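Local atomic coordinates of UPF0141 protein yjdB (PDB entry 4TN0), a protein that probably transfers phosphoethanolamine to cell-envelope acceptors in the periplasm, using a zinc site in an alkaline phosphatase-like domain, and is required for polymyxin resistance and motility. Residues 30-35 / 188-193; 89-94 / 101-106; 137-142 / 147-152; 234-239 / 248-253. All coordinates share one frame; numbering follows the deposited sequence.

Contact 1 (30-35 / 188-193)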
loop_
_atom_site.group_PDB
_atom_site.type_symbol
_atom_site.label_atom_id
_atom_site.label_comp_id
_atom_site.label_asym_id
_atom_site.label_seq_id
_atom_site.Cartn_x
_atom_site.Cartn_y
_atom_site.Cartn_z
ATOM N N ALA A 30 -5.247 10.387 -1.063
ATOM C CA ALA A 30 -6.551 9.953 -1.566
ATOM C C ALA A 30 -7.275 11.018 -2.386
ATOM O O ALA A 30 -7.973 10.689 -3.347
ATOM C CB ALA A 30 -7.441 9.499 -0.391
ATOM N N ALA A 31 -7.145 12.283 -1.975
ATOM C CA ALA A 31 -7.861 13.409 -2.586
ATOM C C ALA A 31 -7.608 13.536 -4.090
ATOM O O ALA A 31 -8.314 14.267 -4.782
ATOM C CB ALA A 31 -7.489 14.719 -1.886
ATOM N N ASN A 32 -6.573 12.872 -4.592
ATOM C CA ASN A 32 -6.247 12.973 -6.019
ATOM C C ASN A 32 -6.488 11.654 -6.746
ATOM O O ASN A 32 -5.881 11.371 -7.767
ATOM C CB ASN A 32 -4.807 13.427 -6.225
ATOM C CG ASN A 32 -4.603 14.893 -5.902
ATOM O OD1 ASN A 32 -4.992 15.373 -4.839
ATOM N ND2 ASN A 32 -3.988 15.611 -6.819
ATOM N N TYR A 33 -7.356 10.830 -6.179
ATOM C CA TYR A 33 -7.773 9.593 -6.815
ATOM C C TYR A 33 -9.126 9.800 -7.510
ATOM O O TYR A 33 -10.092 10.271 -6.901
ATOM C CB TYR A 33 -7.803 8.452 -5.783
ATOM C CG TYR A 33 -6.437 7.824 -5.639
ATOM C CD1 TYR A 33 -5.370 8.555 -5.122
ATOM C CD2 TYR A 33 -6.196 6.511 -6.063
ATOM C CE1 TYR A 33 -4.102 8.002 -5.022
ATOM C CE2 TYR A 33 -4.930 5.939 -5.961
ATOM C CZ TYR A 33 -3.883 6.701 -5.449
ATOM O OH TYR A 33 -2.625 6.169 -5.338
ATOM N N SER A 34 -9.156 9.564 -8.818
ATOM C CA SER A 34 -10.402 9.699 -9.568
ATOM C C SER A 34 -11.385 8.572 -9.207
ATOM O O SER A 34 -12.597 8.730 -9.349
ATOM C CB SER A 34 -10.126 9.742 -11.074
ATOM O OG SER A 34 -9.346 8.630 -11.498
ATOM N N LEU A 35 -10.856 7.446 -8.726
ATOM C CA LEU A 35 -11.667 6.355 -8.165
ATOM C C LEU A 35 -12.540 6.849 -7.021
ATOM O O LEU A 35 -13.549 6.227 -6.675
ATOM C CB LEU A 35 -10.767 5.204 -7.678
ATOM C CG LEU A 35 -10.287 4.185 -8.727
ATOM C CD1 LEU A 35 -9.059 3.396 -8.255
ATOM C CD2 LEU A 35 -11.394 3.231 -9.147
ATOM N N ALA A 188 0.719 23.123 -12.440
ATOM C CA ALA A 188 1.778 22.321 -13.035
ATOM C C ALA A 188 2.304 21.346 -12.003
ATOM O O ALA A 188 2.694 20.219 -12.341
ATOM C CB ALA A 188 2.937 23.217 -13.599
ATOM N N LEU A 189 2.356 21.788 -10.748
ATOM C CA LEU A 189 2.814 20.917 -9.682
ATOM C C LEU A 189 1.827 19.769 -9.513
ATOM O O LEU A 189 2.233 18.607 -9.432
ATOM C CB LEU A 189 2.995 21.686 -8.380
ATOM C CG LEU A 189 3.373 20.847 -7.163
ATOM C CD1 LEU A 189 4.661 20.083 -7.437
ATOM C CD2 LEU A 189 3.500 21.703 -5.911
ATOM N N ILE A 190 0.534 20.091 -9.498
ATOM C CA ILE A 190 -0.511 19.076 -9.348
ATOM C C ILE A 190 -0.452 18.066 -10.487
ATOM O O ILE A 190 -0.624 16.848 -10.268
ATOM C CB ILE A 190 -1.932 19.693 -9.276
ATOM C CG1 ILE A 190 -1.992 20.803 -8.217
ATOM C CG2 ILE A 190 -3.000 18.624 -9.080
ATOM C CD1 ILE A 190 -1.848 20.327 -6.835
ATOM N N ASN A 191 -0.254 18.567 -11.709
ATOM C CA ASN A 191 -0.168 17.691 -12.866
ATOM C C ASN A 191 0.941 16.668 -12.668
ATOM O O ASN A 191 0.745 15.474 -12.868
ATOM C CB ASN A 191 0.098 18.478 -14.156
ATOM C CG ASN A 191 -1.108 19.265 -14.654
ATOM O OD1 ASN A 191 -2.252 18.975 -14.307
ATOM N ND2 ASN A 191 -0.844 20.249 -15.509
ATOM N N THR A 192 2.100 17.148 -12.235
ATOM C CA THR A 192 3.256 16.284 -12.025
ATOM C C THR A 192 2.953 15.221 -10.986
ATOM O O THR A 192 3.317 14.056 -11.146
ATOM C CB THR A 192 4.472 17.101 -11.578
ATOM O OG1 THR A 192 4.529 18.314 -12.341
ATOM C CG2 THR A 192 5.753 16.312 -11.751
ATOM N N TYR A 193 2.276 15.641 -9.921
ATOM C CA TYR A 193 1.919 14.757 -8.825
ATOM C C TYR A 193 0.943 13.693 -9.313
ATOM O O TYR A 193 1.072 12.515 -8.948
ATOM C CB TYR A 193 1.339 15.563 -7.635
ATOM C CG TYR A 193 0.953 14.697 -6.445
ATOM C CD1 TYR A 193 1.928 14.182 -5.592
ATOM C CD2 TYR A 193 -0.386 14.403 -6.172
ATOM C CE1 TYR A 193 1.589 13.370 -4.509
ATOM C CE2 TYR A 193 -0.739 13.608 -5.080
ATOM C CZ TYR A 193 0.255 13.100 -4.255
ATOM O OH TYR A 193 -0.080 12.316 -3.182
#
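N32 meets I190 and Y193 in a small buried packing contact between a loop and a helix of the alkaline phosphatase-like domain. The loop follows strand 18-24 of the central sheet, and 188-193 is one part of the long helix 186-211. The side chain of Y193 is about 10 Å from the bound zinc. The two backbones stay well apart: the nearest CA atoms, those of N32 and Y193, are 8.8 Å from each other. N32 and the Y193 ring together bridge the gap. The amide nitrogen ND2 of N32 does the touching, 3.9 Å from CG2 of I190 and equally 3.9 Å from CD2 of Y193. With chi1 of Y193 at -180°, the ring stands anti to the backbone N and its CD2-CE2 side is turned to the loop. ND2 comes in at the ring edge, near the ring plane. The amide plane and the ring plane are almost perpendicular, 89° apart. This is therefore neither a stack nor a bond to the ring face. No hydrogen bond joins the two segments. The polar ends look to other residues: N32 OD1 is bonded to R29 NE, N32 ND2 to D194 OD1, and Y193 OH to T27 O. The first two bonds grip the N32 amide at both ends and fix which way it is flipped. The contact thus sets an apolar surface from I190 and the Y193 ring edge against an amide whose oxygen and nitrogen both have partners. N32 to D194 and Y193 to T27 supply polar links between this part of the chain and the helix.

Contact 2 (89-94 / 101-106); sequences NAMDVL and AAWFDN
M91 reaches from helix 90-96 to strand 100-105, where it meets A101 and W103 and packs the helix on the mixed sheet of the alkaline phosphatase-like domain. Its CB points toward the strand. CG lies anti to the carbonyl carbon, beside the backbone N (chi1 -59°), and comes within 4.3 Å of CZ3 on the six-membered ring of W103. The approach to that ring is oblique. The chain then bends at both chi2 and chi3. This turns SD and the methyl away from a straight course and brings CE to the CB of A101, 4.1 Å off. One methionine thus touches two residues two places apart on the strand. F73, I148 and V150 also pack on it.

N89 is the N-cap of helix 90-96. Its OD1 accepts from M91 N at 2.7 Å, in the carbonyl plane, and weakly from D92 N. In return D92 OD2 takes the N-H of N89 at 2.7 Å with its anti lone pair, which completes a capping box. D92 also forms a salt bridge with R117. On the strand, W103 NE1 gives a nearly straight bond to D105 OD2, 3.0 Å long at 176° and in the plane of the indole. It helps to fix the rotation of the ring that M91 CG meets.

No polar bond crosses between helix and strand. The contact is apolar and buried, while capping and the indole bond satisfy polar groups within each segment.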
loop_
_atom_site.group_PDB
_atom_site.type_symbol
_atom_site.label_atom_id
_atom_site.label_comp_id
_atom_site.label_asym_id
_atom_site.label_seq_id
_atom_site.Cartn_x
_atom_site.Cartn_y
_atom_site.Cartn_z
ATOM N N ASN A 89 6.359 -8.478 13.489
ATOM C CA ASN A 89 5.252 -7.787 12.837
ATOM C C ASN A 89 4.402 -8.818 12.109
ATOM O O ASN A 89 4.684 -10.002 12.185
ATOM C CB ASN A 89 5.764 -6.693 11.859
ATOM C CG ASN A 89 6.678 -7.259 10.742
ATOM O OD1 ASN A 89 6.220 -7.991 9.860
ATOM N ND2 ASN A 89 7.966 -6.913 10.783
ATOM N N ALA A 90 3.369 -8.376 11.404
ATOM C CA ALA A 90 2.514 -9.289 10.647
ATOM C C ALA A 90 3.297 -10.221 9.700
ATOM O O ALA A 90 2.936 -11.379 9.535
ATOM C CB ALA A 90 1.493 -8.501 9.859
ATOM N N MET A 91 4.366 -9.724 9.084
ATOM C CA MET A 91 5.139 -10.542 8.153
ATOM C C MET A 91 5.871 -11.690 8.870
ATOM O O MET A 91 6.053 -12.763 8.315
ATOM C CB MET A 91 6.160 -9.684 7.382
ATOM C CG MET A 91 5.560 -8.556 6.565
ATOM S SD MET A 91 4.442 -9.112 5.280
ATOM C CE MET A 91 5.551 -10.170 4.340
ATOM N N ASP A 92 6.363 -11.421 10.069
ATOM C CA ASP A 92 7.020 -12.444 10.866
ATOM C C ASP A 92 6.009 -13.531 11.242
ATOM O O ASP A 92 6.331 -14.709 11.277
ATOM C CB ASP A 92 7.616 -11.845 12.143
ATOM C CG ASP A 92 8.695 -10.841 11.864
ATOM O OD1 ASP A 92 9.668 -11.170 11.136
ATOM O OD2 ASP A 92 8.539 -9.701 12.366
ATOM N N VAL A 93 4.793 -13.117 11.575
ATOM C CA VAL A 93 3.755 -14.072 11.918
ATOM C C VAL A 93 3.413 -14.961 10.734
ATOM O O VAL A 93 3.314 -16.174 10.891
ATOM C CB VAL A 93 2.487 -13.380 12.432
ATOM C CG1 VAL A 93 1.403 -14.415 12.729
ATOM C CG2 VAL A 93 2.822 -12.589 13.675
ATOM N N LEU A 94 3.287 -14.384 9.542
ATOM C CA LEU A 94 2.992 -15.207 8.368
ATOM C C LEU A 94 4.153 -16.136 8.042
ATOM O O LEU A 94 3.937 -17.280 7.649
ATOM C CB LEU A 94 2.678 -14.348 7.159
ATOM C CG LEU A 94 1.499 -13.392 7.245
ATOM C CD1 LEU A 94 1.499 -12.511 6.001
ATOM C CD2 LEU A 94 0.214 -14.156 7.354
ATOM N N ALA A 101 6.716 -15.900 1.967
ATOM C CA ALA A 101 6.791 -14.441 2.018
ATOM C C ALA A 101 7.949 -13.881 1.211
ATOM O O ALA A 101 9.099 -14.260 1.422
ATOM C CB ALA A 101 6.899 -13.979 3.469
ATOM N N ALA A 102 7.640 -12.982 0.285
ATOM C CA ALA A 102 8.663 -12.244 -0.474
ATOM C C ALA A 102 8.460 -10.725 -0.328
ATOM O O ALA A 102 7.312 -10.237 -0.341
ATOM C CB ALA A 102 8.653 -12.654 -1.941
ATOM N N TRP A 103 9.561 -9.995 -0.131
ATOM C CA TRP A 103 9.526 -8.533 -0.029
ATOM C C TRP A 103 10.482 -7.875 -1.051
ATOM O O TRP A 103 11.703 -7.991 -0.938
ATOM C CB TRP A 103 9.867 -8.097 1.406
ATOM C CG TRP A 103 9.731 -6.604 1.678
ATOM C CD1 TRP A 103 10.542 -5.617 1.209
ATOM C CD2 TRP A 103 8.746 -5.953 2.499
ATOM N NE1 TRP A 103 10.119 -4.395 1.661
ATOM C CE2 TRP A 103 9.018 -4.574 2.463
ATOM C CE3 TRP A 103 7.660 -6.401 3.250
ATOM C CZ2 TRP A 103 8.240 -3.632 3.151
ATOM C CZ3 TRP A 103 6.887 -5.476 3.928
ATOM C CH2 TRP A 103 7.184 -4.101 3.879
ATOM N N PHE A 104 9.924 -7.192 -2.049
ATOM C CA PHE A 104 10.742 -6.499 -3.049
ATOM C C PHE A 104 10.629 -4.962 -2.894
ATOM O O PHE A 104 9.543 -4.387 -3.049
ATOM C CB PHE A 104 10.336 -6.925 -4.464
ATOM C CG PHE A 104 10.419 -8.403 -4.701
ATOM C CD1 PHE A 104 11.510 -9.132 -4.251
ATOM C CD2 PHE A 104 9.397 -9.074 -5.360
ATOM C CE1 PHE A 104 11.584 -10.502 -4.462
ATOM C CE2 PHE A 104 9.467 -10.450 -5.572
ATOM C CZ PHE A 104 10.563 -11.158 -5.120
ATOM N N ASP A 105 11.752 -4.305 -2.605
ATOM C CA ASP A 105 11.735 -2.902 -2.190
ATOM C C ASP A 105 12.460 -1.980 -3.161
ATOM O O ASP A 105 13.669 -2.108 -3.370
ATOM C CB ASP A 105 12.358 -2.779 -0.799
ATOM C CG ASP A 105 11.880 -1.548 -0.047
ATOM O OD1 ASP A 105 12.061 -0.434 -0.563
ATOM O OD2 ASP A 105 11.269 -1.703 1.038
ATOM N N ASN A 106 11.717 -1.035 -3.734
ATOM C CA ASN A 106 12.275 -0.020 -4.625
ATOM C C ASN A 106 12.290 1.374 -3.966
ATOM O O ASN A 106 12.628 2.383 -4.588
ATOM C CB ASN A 106 11.486 0.028 -5.931
ATOM C CG ASN A 106 12.201 0.832 -7.013
ATOM O OD1 ASN A 106 13.416 0.735 -7.151
ATOM N ND2 ASN A 106 11.447 1.604 -7.797
#

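Contact 3 (137-142 / 147-152)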
loop_
_atom_site.group_PDB
_atom_site.type_symbol
_atom_site.label_atom_id
_atom_site.label_comp_id
_atom_site.label_asym_id
_atom_site.label_seq_id
_atom_site.Cartn_x
_atom_site.Cartn_y
_atom_site.Cartn_z
ATOM N N LYS A 137 7.842 -11.249 -11.448
ATOM C CA LYS A 137 7.583 -12.280 -12.449
ATOM C C LYS A 137 8.385 -13.532 -12.093
ATOM O O LYS A 137 7.865 -14.639 -12.132
ATOM C CB LYS A 137 7.918 -11.771 -13.863
ATOM C CG LYS A 137 6.804 -10.917 -14.460
ATOM C CD LYS A 137 7.123 -10.343 -15.838
ATOM C CE LYS A 137 6.105 -9.230 -16.169
ATOM N NZ LYS A 137 6.334 -8.437 -17.417
ATOM N N GLU A 138 9.630 -13.344 -11.677
ATOM C CA GLU A 138 10.483 -14.462 -11.333
ATOM C C GLU A 138 9.995 -15.236 -10.105
ATOM O O GLU A 138 10.149 -16.459 -10.020
ATOM C CB GLU A 138 11.910 -13.982 -11.104
ATOM C CG GLU A 138 12.831 -15.085 -10.612
ATOM C CD GLU A 138 13.045 -16.230 -11.631
ATOM O OE1 GLU A 138 12.547 -16.139 -12.784
ATOM O OE2 GLU A 138 13.720 -17.227 -11.273
ATOM N N LYS A 139 9.395 -14.539 -9.152
ATOM C CA LYS A 139 8.865 -15.218 -7.982
ATOM C C LYS A 139 7.565 -15.940 -8.361
ATOM O O LYS A 139 7.169 -16.900 -7.696
ATOM C CB LYS A 139 8.640 -14.219 -6.834
ATOM C CG LYS A 139 7.911 -14.776 -5.611
ATOM C CD LYS A 139 8.738 -15.835 -4.899
ATOM C CE LYS A 139 7.922 -16.531 -3.810
ATOM N NZ LYS A 139 8.728 -17.550 -3.079
ATOM N N LEU A 140 6.923 -15.517 -9.450
ATOM C CA LEU A 140 5.670 -16.150 -9.855
ATOM C C LEU A 140 5.910 -17.560 -10.419
ATOM O O LEU A 140 4.973 -18.346 -10.566
ATOM C CB LEU A 140 4.928 -15.277 -10.872
ATOM C CG LEU A 140 3.993 -14.193 -10.307
ATOM C CD1 LEU A 140 3.173 -13.521 -11.405
ATOM C CD2 LEU A 140 3.067 -14.738 -9.234
ATOM N N ASN A 141 7.165 -17.868 -10.744
ATOM C CA ASN A 141 7.544 -19.204 -11.215
ATOM C C ASN A 141 7.786 -20.139 -10.026
ATOM O O ASN A 141 7.422 -21.317 -10.073
ATOM C CB ASN A 141 8.777 -19.143 -12.137
ATOM C CG ASN A 141 8.457 -18.559 -13.523
ATOM O OD1 ASN A 141 7.317 -18.620 -13.990
ATOM N ND2 ASN A 141 9.468 -17.986 -14.176
ATOM N N HIS A 142 8.374 -19.607 -8.953
ATOM C CA HIS A 142 8.674 -20.414 -7.770
ATOM C C HIS A 142 7.712 -20.173 -6.603
ATOM O O HIS A 142 8.141 -19.962 -5.469
ATOM C CB HIS A 142 10.103 -20.172 -7.290
ATOM C CG HIS A 142 11.136 -20.258 -8.367
ATOM N ND1 HIS A 142 11.223 -19.348 -9.400
ATOM C CD2 HIS A 142 12.142 -21.144 -8.563
ATOM C CE1 HIS A 142 12.237 -19.671 -10.186
ATOM N NE2 HIS A 142 12.813 -20.755 -9.699
ATOM N N ASN A 147 1.180 -17.774 -0.649
ATOM C CA ASN A 147 2.244 -16.785 -0.852
ATOM C C ASN A 147 1.811 -15.359 -0.571
ATOM O O ASN A 147 0.742 -14.934 -1.029
ATOM C CB ASN A 147 2.753 -16.831 -2.295
ATOM C CG ASN A 147 3.048 -18.233 -2.776
ATOM O OD1 ASN A 147 4.190 -18.701 -2.720
ATOM N ND2 ASN A 147 2.012 -18.917 -3.251
ATOM N N ILE A 148 2.642 -14.599 0.140
ATOM C CA ILE A 148 2.467 -13.144 0.132
ATOM C C ILE A 148 3.708 -12.523 -0.462
ATOM O O ILE A 148 4.839 -12.814 -0.049
ATOM C CB ILE A 148 2.175 -12.529 1.537
ATOM C CG1 ILE A 148 1.877 -11.030 1.394
ATOM C CG2 ILE A 148 3.309 -12.797 2.525
ATOM C CD1 ILE A 148 1.423 -10.344 2.673
ATOM N N ILE A 149 3.471 -11.676 -1.455
ATOM C CA ILE A 149 4.509 -10.889 -2.090
ATOM C C ILE A 149 4.291 -9.409 -1.813
ATOM O O ILE A 149 3.236 -8.842 -2.141
ATOM C CB ILE A 149 4.536 -11.138 -3.611
ATOM C CG1 ILE A 149 4.621 -12.657 -3.878
ATOM C CG2 ILE A 149 5.693 -10.360 -4.254
ATOM C CD1 ILE A 149 4.695 -13.053 -5.341
ATOM N N VAL A 150 5.274 -8.784 -1.175
ATOM C CA VAL A 150 5.190 -7.348 -0.918
ATOM C C VAL A 150 5.994 -6.566 -1.958
ATOM O O VAL A 150 7.167 -6.865 -2.225
ATOM C CB VAL A 150 5.686 -6.977 0.487
ATOM C CG1 VAL A 150 5.564 -5.468 0.691
ATOM C CG2 VAL A 150 4.892 -7.725 1.567
ATOM N N LEU A 151 5.332 -5.604 -2.591
ATOM C CA LEU A 151 6.035 -4.665 -3.439
ATOM C C LEU A 151 5.965 -3.284 -2.776
ATOM O O LEU A 151 4.868 -2.736 -2.584
ATOM C CB LEU A 151 5.431 -4.635 -4.843
ATOM C CG LEU A 151 5.308 -6.002 -5.530
ATOM C CD1 LEU A 151 4.639 -5.875 -6.901
ATOM C CD2 LEU A 151 6.646 -6.712 -5.618
ATOM N N HIS A 152 7.137 -2.737 -2.440
ATOM C CA HIS A 152 7.259 -1.425 -1.795
ATOM C C HIS A 152 7.698 -0.394 -2.846
ATOM O O HIS A 152 8.840 -0.422 -3.326
ATOM C CB HIS A 152 8.265 -1.479 -0.634
ATOM C CG HIS A 152 8.305 -0.237 0.215
ATOM N ND1 HIS A 152 9.343 0.038 1.083
ATOM C CD2 HIS A 152 7.436 0.795 0.339
ATOM C CE1 HIS A 152 9.125 1.190 1.683
ATOM N NE2 HIS A 152 7.973 1.669 1.255
#
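Segment 137-142, on helix 133-139, packs against strand 146-152, and a short connection takes the chain from one to the other. The CA atoms of K139 and I149 are the nearest across the contact, at 8.5 Å. No backbone bond joins the segments.

The gap is filled by the aliphatic part of K139 and the tip of I149. K139 CG lies anti to the backbone N (chi1 172°), and the chain bends at chi2. CG sits 3.7 Å from CD1 of I149, and the two side chains run obliquely to each other. Farther out, K139 CE passes 4.5 Å from N147 OD1. The charged end goes on to a salt bridge with D100 at the start of the neighbouring strand, and NZ has a weak bond to H142 O as well. N147 OD1 is itself taken by S144 N. H142 ND1 bonds to E138 O, 3.1 Å away and in the plane of the imidazole. L19 of strand 18-24 packs on I149 and N147.

A helix leading into an inner parallel strand and packing on the face of the sheet is typical of the alpha/beta alkaline phosphatase-like fold.

Contact 4 (234-239 / 248-253); sequences NGIYLH and SYQTHI
The amide of Q250 lies against the backbone of L238 and H239, with its two polar atoms directed to different partners. Q250 CG is anti to the carbonyl carbon (chi1 -69°), and the chain runs extended beyond it. This carries the amide across to the other segment. OE1 lies 3.5 Å from H239 CA, and its hydrogen bond goes to M241 N. NE2 faces the L238 side, 3.5 Å from L238 O, without a hydrogen bond between them. The nitrogen bonds instead to S230 OG and to a water. That water accepts from NE2 at 3.2 Å and donates to Y237 O at 2.9 Å and to H239 O at 2.7 Å. It thus bridges one side chain and two backbone carbonyls. I236 comes in obliquely beside the same nitrogen, its CG2 methyl 3.8 Å from Q250 NE2.

H239 brings this contact next to the zinc site of the alkaline phosphatase-like fold. Strand 237-238 pairs with 230-231 in a small antiparallel sheet. The chain then passes the zinc and phosphothreonine site, probably the active site, at H239 before it returns through 248-251 into strand 252-259.

H239 leans the other way from Q250. Of its side chain, CB stays near the amide, 3.9 Å from OE1. Its chi1 of 48° places CG between the backbone N and the carbonyl carbon, and the ring leads away toward the metal, about 4 Å from it. There NE2 bonds to a phosphate oxygen of the phosphothreonine at position 65, ND1 bonds to E229, and the ring meets that of H227, a zinc ligand.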
loop_
_atom_site.group_PDB
_atom_site.type_symbol
_atom_site.label_atom_id
_atom_site.label_comp_id
_atom_site.label_asym_id
_atom_site.label_seq_id
_atom_site.Cartn_x
_atom_site.Cartn_y
_atom_site.Cartn_z
ATOM N N ASN A 234 -1.974 26.246 1.666
ATOM C CA ASN A 234 -1.697 26.904 2.931
ATOM C C ASN A 234 -0.197 26.974 3.226
ATOM O O ASN A 234 0.228 27.028 4.388
ATOM C CB ASN A 234 -2.452 26.161 4.042
ATOM C CG ASN A 234 -3.954 26.109 3.775
ATOM O OD1 ASN A 234 -4.671 27.110 3.927
ATOM N ND2 ASN A 234 -4.427 24.963 3.326
ATOM N N GLY A 235 0.613 26.955 2.162
ATOM C CA GLY A 235 2.055 27.053 2.300
ATOM C C GLY A 235 2.758 25.772 2.754
ATOM O O GLY A 235 3.963 25.763 3.029
ATOM N N ILE A 236 2.022 24.678 2.863
ATOM C CA ILE A 236 2.655 23.460 3.320
ATOM C C ILE A 236 3.123 22.618 2.140
ATOM O O ILE A 236 2.372 22.406 1.190
ATOM C CB ILE A 236 1.702 22.639 4.215
ATOM C CG1 ILE A 236 1.069 23.542 5.275
ATOM C CG2 ILE A 236 2.437 21.462 4.843
ATOM C CD1 ILE A 236 -0.330 23.082 5.684
ATOM N N TYR A 237 4.375 22.171 2.195
ATOM C CA TYR A 237 4.895 21.194 1.224
ATOM C C TYR A 237 5.320 19.897 1.887
ATOM O O TYR A 237 5.540 19.842 3.114
ATOM C CB TYR A 237 6.083 21.772 0.442
ATOM C CG TYR A 237 5.676 22.924 -0.422
ATOM C CD1 TYR A 237 5.288 22.709 -1.734
ATOM C CD2 TYR A 237 5.617 24.217 0.089
ATOM C CE1 TYR A 237 4.894 23.749 -2.550
ATOM C CE2 TYR A 237 5.207 25.288 -0.727
ATOM C CZ TYR A 237 4.844 25.041 -2.043
ATOM O OH TYR A 237 4.436 26.060 -2.868
ATOM N N LEU A 238 5.448 18.861 1.055
ATOM C CA LEU A 238 5.933 17.555 1.471
ATOM C C LEU A 238 5.030 16.960 2.574
ATOM O O LEU A 238 3.795 17.037 2.502
ATOM C CB LEU A 238 7.390 17.661 1.925
ATOM C CG LEU A 238 8.221 18.320 0.789
ATOM C CD1 LEU A 238 9.606 18.691 1.268
ATOM C CD2 LEU A 238 8.301 17.565 -0.544
ATOM N N HIS A 239 5.606 16.290 3.558
ATOM C CA HIS A 239 4.741 15.686 4.554
ATOM C C HIS A 239 5.367 15.739 5.923
ATOM O O HIS A 239 6.137 16.647 6.215
ATOM C CB HIS A 239 4.405 14.244 4.177
ATOM C CG HIS A 239 5.599 13.427 3.786
ATOM N ND1 HIS A 239 6.101 13.403 2.499
ATOM C CD2 HIS A 239 6.389 12.599 4.517
ATOM C CE1 HIS A 239 7.146 12.594 2.455
ATOM N NE2 HIS A 239 7.342 12.094 3.663
ATOM N N SER A 248 -5.854 16.757 6.133
ATOM C CA SER A 248 -6.233 15.440 5.629
ATOM C C SER A 248 -5.419 15.035 4.377
ATOM O O SER A 248 -5.342 13.849 4.061
ATOM C CB SER A 248 -7.730 15.387 5.337
ATOM O OG SER A 248 -8.083 16.316 4.336
ATOM N N TYR A 249 -4.857 16.022 3.663
ATOM C CA TYR A 249 -3.959 15.773 2.531
ATOM C C TYR A 249 -2.834 14.826 2.917
ATOM O O TYR A 249 -2.353 14.088 2.074
ATOM C CB TYR A 249 -3.352 17.076 1.979
ATOM C CG TYR A 249 -4.317 17.900 1.163
ATOM C CD1 TYR A 249 -5.199 17.283 0.287
ATOM C CD2 TYR A 249 -4.364 19.303 1.283
ATOM C CE1 TYR A 249 -6.102 18.025 -0.449
ATOM C CE2 TYR A 249 -5.266 20.053 0.546
ATOM C CZ TYR A 249 -6.130 19.399 -0.322
ATOM O OH TYR A 249 -7.030 20.096 -1.082
ATOM N N GLN A 250 -2.420 14.848 4.185
ATOM C CA GLN A 250 -1.313 14.004 4.636
ATOM C C GLN A 250 -1.749 12.695 5.305
ATOM O O GLN A 250 -0.954 11.763 5.352
ATOM C CB GLN A 250 -0.387 14.786 5.574
ATOM C CG GLN A 250 0.367 15.866 4.813
ATOM C CD GLN A 250 1.428 16.570 5.633
ATOM O OE1 GLN A 250 1.985 16.025 6.609
ATOM N NE2 GLN A 250 1.719 17.792 5.239
ATOM N N THR A 251 -2.986 12.616 5.805
ATOM C CA THR A 251 -3.455 11.419 6.516
ATOM C C THR A 251 -4.467 10.563 5.737
ATOM O O THR A 251 -4.614 9.350 5.989
ATOM C CB THR A 251 -4.100 11.806 7.888
ATOM O OG1 THR A 251 -5.218 12.677 7.673
ATOM C CG2 THR A 251 -3.104 12.524 8.752
ATOM N N HIS A 252 -5.162 11.193 4.798
ATOM C CA HIS A 252 -6.200 10.521 4.013
ATOM C C HIS A 252 -5.575 9.892 2.759
ATOM O O HIS A 252 -5.203 10.603 1.806
ATOM C CB HIS A 252 -7.303 11.531 3.648
ATOM C CG HIS A 252 -8.492 10.935 2.958
ATOM N ND1 HIS A 252 -8.732 9.574 2.912
ATOM C CD2 HIS A 252 -9.508 11.522 2.278
ATOM C CE1 HIS A 252 -9.847 9.350 2.236
ATOM N NE2 HIS A 252 -10.337 10.515 1.841
ATOM N N ILE A 253 -5.463 8.564 2.776
ATOM C CA ILE A 253 -4.747 7.812 1.746
ATOM C C ILE A 253 -5.682 6.941 0.927
ATOM O O ILE A 253 -6.766 6.577 1.388
ATOM C CB ILE A 253 -3.664 6.877 2.363
ATOM C CG1 ILE A 253 -4.259 6.106 3.552
ATOM C CG2 ILE A 253 -2.433 7.656 2.775
ATOM C CD1 ILE A 253 -3.377 5.008 4.087
HETATM O O HOH W 1 4.658 18.853 5.692
#

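In the fold
Contacts 1 and 4 lie on one side of the chain's centre, with their own centres 12 Å apart. They touch directly: A30 N is 2.9 Å from H252 O, a probable hydrogen bond, and A31 CB packs on Y249. Contacts 2 and 3 lie on the opposite side, 11 Å apart between centres. Their strands, 100-105 and 146-152, are neighbours in the sheet, and D105 OD2 is 2.6 Å from H152 ND1. The two groups stand about 28 to 32 Å apart between centres. The zinc is closest to contact 4; the side chains of Y193 and W103 are about 10 and 12 Å from it. Contacts 2, 3 and 4 all reach the same central sheet.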